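Local coordinates for protein uroporphyrin-III C-methyltransferase (PDB 1VE2) that probably methylates uroporphyrinogen III with S-adenosyl-L-methionine as methyl donor, an early step of the tetrapyrrole pathway toward sirohaem and cobalamin, at residues Thr19-Ala22 against Leu23-Glu27; Gly86-Pro89 against Met90-Gly93; Gly219-Val222 against Gly223-Glu227. All blocks are in the same frame, centred on the assembly; numbering follows the deposited sequence.

In the fold
Contacts 1 and 2 lie on one domain and contact 3 on the other. Contact 1 caps and starts helix 20-28, which packs on the parallel sheet; contact 2 is the loop that leaves strand 80-85 of that same sheet. Their centres are 16 Å apart and their nearest atoms about 8 Å apart. Contact 3 follows strand 214-218 of the mixed sheet, with its centre 26 Å from that of contact 2 and 35 Å from that of contact 1. All three reach the second subunit. As in other precorrin methyltransferases, S-adenosyl-L-methionine probably binds in the cleft between the domains, near which the glycine-rich loop of contact 2 is likely to lie.

Contact 1: Thr19-Ala22 against Leu23-Glu27; sequences TLKA and LRVLE
The N-terminus of helix 20-28 is built here, its first turn closed where Leu23 N donates to Thr19 O at 3.1 Å. Thr19 occupies the N-cap position. With chi1 at 64°, its OG1 accepts from Ala22 N at 3.2 Å, and the N-H...O angle of 160° makes this a sound capping bond. The Thr19 residue thus serves the first turn twice, through OG1 and through its backbone carbonyl. The i to i+4 series continues from Arg24 N to Leu20 O and from Leu26 N to Ala22 O; between them, Val25 N meets Lys21 O at 2.9 Å, nearly in line with the carbonyl.

Side chains one turn apart fill in around this frame. Leu23 CG stands anti to its own carbonyl carbon (chi1 -68°), which places it beside the backbone N and 3.4 Å from Thr19 O. From there CD1 extends to CD2 of Leu20, 4.1 Å away, the two leucines meeting obliquely through single methyl groups. The helix belongs to the parallel-sheet domain: Ala22 and Val25 lie on Val8 of strand 4-9, and Leu26 on Leu84 of strand 80-85. Leu23 instead packs against Leu20 of the second subunit, as well as Leu45 of its own chain. Replacing Leu23 with an alanine would probably leave the CD2 methyl of Leu20 without its partner one turn on and open a gap against the other subunit.

Further round the helix, Lys21 CE approaches Arg24 NH2 obliquely at 4.3 Å. Lys21 NZ forms a salt bridge with Glu110, a bond likely to ease the nearness of the two positive groups. On Val25, the CG2 branch comes within 3.4 Å of Lys21 O, the same oxygen that accepts from Val25 N.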
loop_
_atom_site.group_PDB
_atom_site.type_symbol
_atom_site.label_atom_id
_atom_site.label_comp_id
_atom_site.label_asym_id
_atom_site.label_seq_id
_atom_site.Cartn_x
_atom_site.Cartn_y
_atom_site.Cartn_z
ATOM N N THR A 19 -10.100 1.349 7.028
ATOM C CA THR A 19 -11.029 1.513 5.911
ATOM C C THR A 19 -12.429 1.317 6.476
ATOM O O THR A 19 -12.586 0.822 7.587
ATOM C CB THR A 19 -10.816 0.469 4.810
ATOM O OG1 THR A 19 -11.086 -0.845 5.328
ATOM C CG2 THR A 19 -9.387 0.544 4.288
ATOM N N LEU A 20 -13.445 1.688 5.707
ATOM C CA LEU A 20 -14.819 1.556 6.181
ATOM C C LEU A 20 -15.210 0.099 6.421
ATOM O O LEU A 20 -15.948 -0.198 7.364
ATOM C CB LEU A 20 -15.785 2.212 5.182
ATOM C CG LEU A 20 -15.513 3.687 4.845
ATOM C CD1 LEU A 20 -16.714 4.264 4.099
ATOM C CD2 LEU A 20 -15.262 4.491 6.119
ATOM N N LYS A 21 -14.724 -0.804 5.570
ATOM C CA LYS A 21 -15.027 -2.227 5.719
ATOM C C LYS A 21 -14.374 -2.745 6.993
ATOM O O LYS A 21 -14.980 -3.497 7.762
ATOM C CB LYS A 21 -14.504 -3.029 4.518
ATOM C CG LYS A 21 -14.923 -4.495 4.549
ATOM C CD LYS A 21 -14.627 -5.192 3.240
ATOM C CE LYS A 21 -15.053 -6.651 3.295
ATOM N NZ LYS A 21 -14.801 -7.366 2.002
ATOM N N ALA A 22 -13.125 -2.349 7.210
ATOM C CA ALA A 22 -12.415 -2.791 8.405
ATOM C C ALA A 22 -13.216 -2.386 9.650
ATOM O O ALA A 22 -13.352 -3.165 10.595
ATOM C CB ALA A 22 -11.017 -2.183 8.433
ATOM N N LEU A 23 -13.750 -1.170 9.640
ATOM C CA LEU A 23 -14.548 -0.684 10.762
ATOM C C LEU A 23 -15.756 -1.587 10.984
ATOM O O LEU A 23 -16.040 -1.985 12.107
ATOM C CB LEU A 23 -15.039 0.742 10.494
ATOM C CG LEU A 23 -14.010 1.868 10.456
ATOM C CD1 LEU A 23 -14.687 3.154 9.987
ATOM C CD2 LEU A 23 -13.414 2.057 11.842
ATOM N N ARG A 24 -16.469 -1.911 9.911
ATOM C CA ARG A 24 -17.646 -2.757 10.049
ATOM C C ARG A 24 -17.283 -4.109 10.627
ATOM O O ARG A 24 -17.951 -4.598 11.538
ATOM C CB ARG A 24 -18.356 -2.960 8.704
ATOM C CG ARG A 24 -19.579 -3.885 8.818
ATOM C CD ARG A 24 -20.303 -4.081 7.486
ATOM N NE ARG A 24 -19.528 -4.862 6.519
ATOM C CZ ARG A 24 -19.269 -6.164 6.635
ATOM N NH1 ARG A 24 -19.718 -6.845 7.681
ATOM N NH2 ARG A 24 -18.565 -6.788 5.700
ATOM N N VAL A 25 -16.226 -4.720 10.098
ATOM C CA VAL A 25 -15.799 -6.022 10.582
ATOM C C VAL A 25 -15.465 -6.000 12.069
ATOM O O VAL A 25 -15.836 -6.919 12.792
ATOM C CB VAL A 25 -14.573 -6.546 9.802
ATOM C CG1 VAL A 25 -14.029 -7.819 10.469
ATOM C CG2 VAL A 25 -14.968 -6.821 8.359
ATOM N N LEU A 26 -14.769 -4.961 12.527
ATOM C CA LEU A 26 -14.404 -4.871 13.938
ATOM C C LEU A 26 -15.620 -4.688 14.839
ATOM O O LEU A 26 -15.546 -4.915 16.047
ATOM C CB LEU A 26 -13.410 -3.731 14.171
ATOM C CG LEU A 26 -12.032 -3.960 13.533
ATOM C CD1 LEU A 26 -11.086 -2.821 13.889
ATOM C CD2 LEU A 26 -11.475 -5.290 14.023
ATOM N N GLU A 27 -16.740 -4.285 14.253
ATOM C CA GLU A 27 -17.961 -4.101 15.028
ATOM C C GLU A 27 -18.718 -5.415 15.171
ATOM O O GLU A 27 -19.236 -5.728 16.243
ATOM C CB GLU A 27 -18.877 -3.083 14.353
ATOM C CG GLU A 27 -18.224 -1.755 14.088
ATOM C CD GLU A 27 -19.189 -0.744 13.525
ATOM O OE1 GLU A 27 -19.846 -1.036 12.502
ATOM O OE2 GLU A 27 -19.296 0.350 14.114
#

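Contact 2: Gly86-Pro89 against Met90-Gly93; sequences GGDP and MVFG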
loop_
_atom_site.group_PDB
_atom_site.type_symbol
_atom_site.label_atom_id
_atom_site.label_comp_id
_atom_site.label_asym_id
_atom_site.label_seq_id
_atom_site.Cartn_x
_atom_site.Cartn_y
_atom_site.Cartn_z
ATOM N N GLY A 86 -1.320 -5.403 11.840
ATOM C CA GLY A 86 -0.816 -4.088 11.491
ATOM C C GLY A 86 -0.641 -3.977 9.982
ATOM O O GLY A 86 -0.336 -4.969 9.309
ATOM N N GLY A 87 -0.852 -2.772 9.458
ATOM C CA GLY A 87 -0.717 -2.519 8.030
ATOM C C GLY A 87 -1.766 -3.259 7.221
ATOM O O GLY A 87 -2.946 -3.224 7.551
ATOM N N ASP A 88 -1.331 -3.912 6.148
ATOM C CA ASP A 88 -2.220 -4.700 5.298
ATOM C C ASP A 88 -2.006 -6.156 5.737
ATOM O O ASP A 88 -0.875 -6.578 5.981
ATOM C CB ASP A 88 -1.845 -4.512 3.835
ATOM C CG ASP A 88 -2.752 -5.274 2.909
ATOM O OD1 ASP A 88 -2.545 -6.494 2.742
ATOM O OD2 ASP A 88 -3.677 -4.649 2.356
ATOM N N PRO A 89 -3.084 -6.942 5.830
ATOM C CA PRO A 89 -2.963 -8.334 6.264
ATOM C C PRO A 89 -2.176 -9.295 5.383
ATOM O O PRO A 89 -1.791 -10.371 5.841
ATOM C CB PRO A 89 -4.418 -8.766 6.424
ATOM C CG PRO A 89 -5.087 -8.046 5.309
ATOM C CD PRO A 89 -4.453 -6.659 5.354
ATOM N N MET A 90 -1.940 -8.919 4.134
ATOM C CA MET A 90 -1.214 -9.788 3.214
ATOM C C MET A 90 0.246 -9.396 2.987
ATOM O O MET A 90 0.996 -10.142 2.365
ATOM C CB MET A 90 -1.949 -9.831 1.874
ATOM C CG MET A 90 -3.431 -10.229 2.016
ATOM S SD MET A 90 -3.650 -11.923 2.663
ATOM C CE MET A 90 -3.198 -12.771 1.262
ATOM N N VAL A 91 0.660 -8.241 3.493
ATOM C CA VAL A 91 2.041 -7.807 3.295
ATOM C C VAL A 91 2.924 -8.322 4.431
ATOM O O VAL A 91 2.901 -7.792 5.542
ATOM C CB VAL A 91 2.114 -6.280 3.205
ATOM C CG1 VAL A 91 3.543 -5.835 2.919
ATOM C CG2 VAL A 91 1.197 -5.811 2.105
ATOM N N PHE A 92 3.703 -9.357 4.127
ATOM C CA PHE A 92 4.554 -10.006 5.117
ATOM C C PHE A 92 3.599 -10.461 6.243
ATOM O O PHE A 92 2.387 -10.524 6.033
ATOM C CB PHE A 92 5.634 -9.021 5.601
ATOM C CG PHE A 92 6.616 -8.617 4.520
ATOM C CD1 PHE A 92 7.492 -9.553 3.966
ATOM C CD2 PHE A 92 6.636 -7.319 4.022
ATOM C CE1 PHE A 92 8.366 -9.202 2.931
ATOM C CE2 PHE A 92 7.504 -6.952 2.986
ATOM C CZ PHE A 92 8.373 -7.897 2.437
ATOM N N GLY A 93 4.117 -10.815 7.414
ATOM C CA GLY A 93 3.234 -11.235 8.503
ATOM C C GLY A 93 2.390 -12.499 8.328
ATOM O O GLY A 93 1.320 -12.630 8.934
HETATM O O HOH W 1 0.235 -8.608 7.243
#
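Asp88 OD1 accepts the backbone N-H of Met90 at 2.9 Å with an N-H...O angle of 162°, reached on the anti side of the carboxylate and 25° out of its plane. Asp88 CG stands anti to the backbone N (chi1 -178°), beside the carbonyl carbon, which brings OD1 to the N-H of the residue two places on. Both carboxylate oxygens have further partners, since OD1 also bonds Ser123 OG of the second subunit and OD2 takes the N-H of Gly114.

This is an Asx turn laid over a type I beta turn that runs from Asp88 to Val91 with Pro89 and Met90 at its corners. The Gly-Gly-Asp-Pro sequence is a signature of this methyltransferase family, and in relatives the loop probably helps to form the S-adenosyl-L-methionine site. The closing bond of the beta turn, from Val91 N to Asp88 O, is weak at 3.4 Å, longer than the side-chain bond to Met90 N. Asp88 O is also met by a water, 2.6 Å from the water oxygen, which donates to it. The same water lies 3.1 Å from Phe92 O and can donate there too, bridging the start of the turn to the chain beyond its end; because more acceptors than protons surround it, these bonds may not all be made at once.

Lys85 NZ donates to Pro89 O within the turn and to Gly93 O beyond it, and Phe92 N is taken by Thr130 OG1 of the second subunit.

Apolar contact completes the turn: Val91 CG2 rests on Asp88 CB at 3.7 Å, the two side chains crossing at about a right angle, while Pro89 CG and Met90 CG approach to 4.3 Å. Gly87 and Gly93 both have positive phi, which residues with a CB adopt less readily.

Contact 3: Gly219-Val222 against Gly223-Glu227; sequences GKVV and GLYGE
Tyr225 N donates to Val222 O at 3.0 Å with an N-H...O angle of 158°, three residues back along the chain. Two similar i to i+3 bonds precede it: Leu224 N to Val221 O and Gly223 N to Lys220 O, each 3.1 Å long. In all three the donor stands well above the carbonyl plane, consistent with the tight winding of a 3-10 helix. That segment, 220-224, follows strand 214-218 of the mixed sheet and leads into the short helix 225-228.

The Tyr225 ring is folded back over this turn. With chi1 at -72°, CG lies anti to the carbonyl carbon and beside the backbone N, and the ring comes to face Val222. Val222 CA sits over its centre, 3.8 Å from the Tyr225 ring centroid and only 8° off the normal, a CH-pi contact. Val222 CG1 adds a contact at 3.7 Å to Tyr225 CD2, while Val221 O approaches the ring obliquely at CE1. At the far end of the ring, Tyr225 OH hydrogen-bonds Pro128 O. Elsewhere on the turn, Leu224 CB lies 3.6 Å from Val221 O, and Leu224 also touches Leu100 of the second subunit.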
loop_
_atom_site.group_PDB
_atom_site.type_symbol
_atom_site.label_atom_id
_atom_site.label_comp_id
_atom_site.label_asym_id
_atom_site.label_seq_id
_atom_site.Cartn_x
_atom_site.Cartn_y
_atom_site.Cartn_z
ATOM N N GLY A 219 17.477 6.263 -1.293
ATOM C CA GLY A 219 17.424 6.549 -2.713
ATOM C C GLY A 219 17.385 8.041 -2.978
ATOM O O GLY A 219 17.112 8.832 -2.077
ATOM N N LYS A 220 17.653 8.424 -4.222
ATOM C CA LYS A 220 17.652 9.827 -4.622
ATOM C C LYS A 220 16.374 10.586 -4.266
ATOM O O LYS A 220 16.415 11.794 -4.021
ATOM C CB LYS A 220 17.899 9.943 -6.131
ATOM C CG LYS A 220 19.282 9.481 -6.579
ATOM C CD LYS A 220 19.454 9.615 -8.083
ATOM C CE LYS A 220 20.863 9.229 -8.505
ATOM N NZ LYS A 220 21.055 9.383 -9.972
ATOM N N VAL A 221 15.238 9.893 -4.225
ATOM C CA VAL A 221 13.983 10.566 -3.916
ATOM C C VAL A 221 13.946 11.096 -2.479
ATOM O O VAL A 221 13.238 12.053 -2.184
ATOM C CB VAL A 221 12.760 9.634 -4.127
ATOM C CG1 VAL A 221 12.716 8.567 -3.040
ATOM C CG2 VAL A 221 11.473 10.463 -4.143
ATOM N N VAL A 222 14.702 10.463 -1.592
ATOM C CA VAL A 222 14.740 10.873 -0.189
ATOM C C VAL A 222 15.347 12.275 -0.048
ATOM O O VAL A 222 15.208 12.928 0.995
ATOM C CB VAL A 222 15.546 9.847 0.653
ATOM C CG1 VAL A 222 15.656 10.305 2.093
ATOM C CG2 VAL A 222 14.853 8.483 0.609
ATOM N N GLY A 223 15.995 12.749 -1.109
ATOM C CA GLY A 223 16.595 14.071 -1.069
ATOM C C GLY A 223 15.563 15.174 -0.950
ATOM O O GLY A 223 15.889 16.308 -0.610
ATOM N N LEU A 224 14.305 14.844 -1.223
ATOM C CA LEU A 224 13.223 15.823 -1.144
ATOM C C LEU A 224 12.551 15.850 0.225
ATOM O O LEU A 224 11.753 16.743 0.514
ATOM C CB LEU A 224 12.142 15.490 -2.169
ATOM C CG LEU A 224 12.437 15.510 -3.667
ATOM C CD1 LEU A 224 11.232 14.945 -4.403
ATOM C CD2 LEU A 224 12.736 16.928 -4.120
ATOM N N TYR A 225 12.868 14.870 1.060
ATOM C CA TYR A 225 12.223 14.744 2.358
ATOM C C TYR A 225 12.361 15.909 3.327
ATOM O O TYR A 225 11.450 16.167 4.112
ATOM C CB TYR A 225 12.662 13.432 3.010
ATOM C CG TYR A 225 12.053 12.200 2.347
ATOM C CD1 TYR A 225 11.416 12.290 1.103
ATOM C CD2 TYR A 225 12.112 10.950 2.963
ATOM C CE1 TYR A 225 10.852 11.163 0.494
ATOM C CE2 TYR A 225 11.552 9.815 2.361
ATOM C CZ TYR A 225 10.926 9.931 1.130
ATOM O OH TYR A 225 10.383 8.815 0.532
ATOM N N GLY A 226 13.486 16.617 3.273
ATOM C CA GLY A 226 13.674 17.747 4.166
ATOM C C GLY A 226 12.641 18.829 3.925
ATOM O O GLY A 226 12.085 19.400 4.863
ATOM N N GLU A 227 12.364 19.104 2.659
ATOM C CA GLU A 227 11.404 20.131 2.300
ATOM C C GLU A 227 9.953 19.670 2.424
ATOM O O GLU A 227 9.053 20.488 2.601
ATOM C CB GLU A 227 11.700 20.613 0.875
ATOM C CG GLU A 227 10.679 21.571 0.279
ATOM C CD GLU A 227 11.128 22.132 -1.063
ATOM O OE1 GLU A 227 11.802 21.399 -1.820
ATOM O OE2 GLU A 227 10.801 23.295 -1.367
#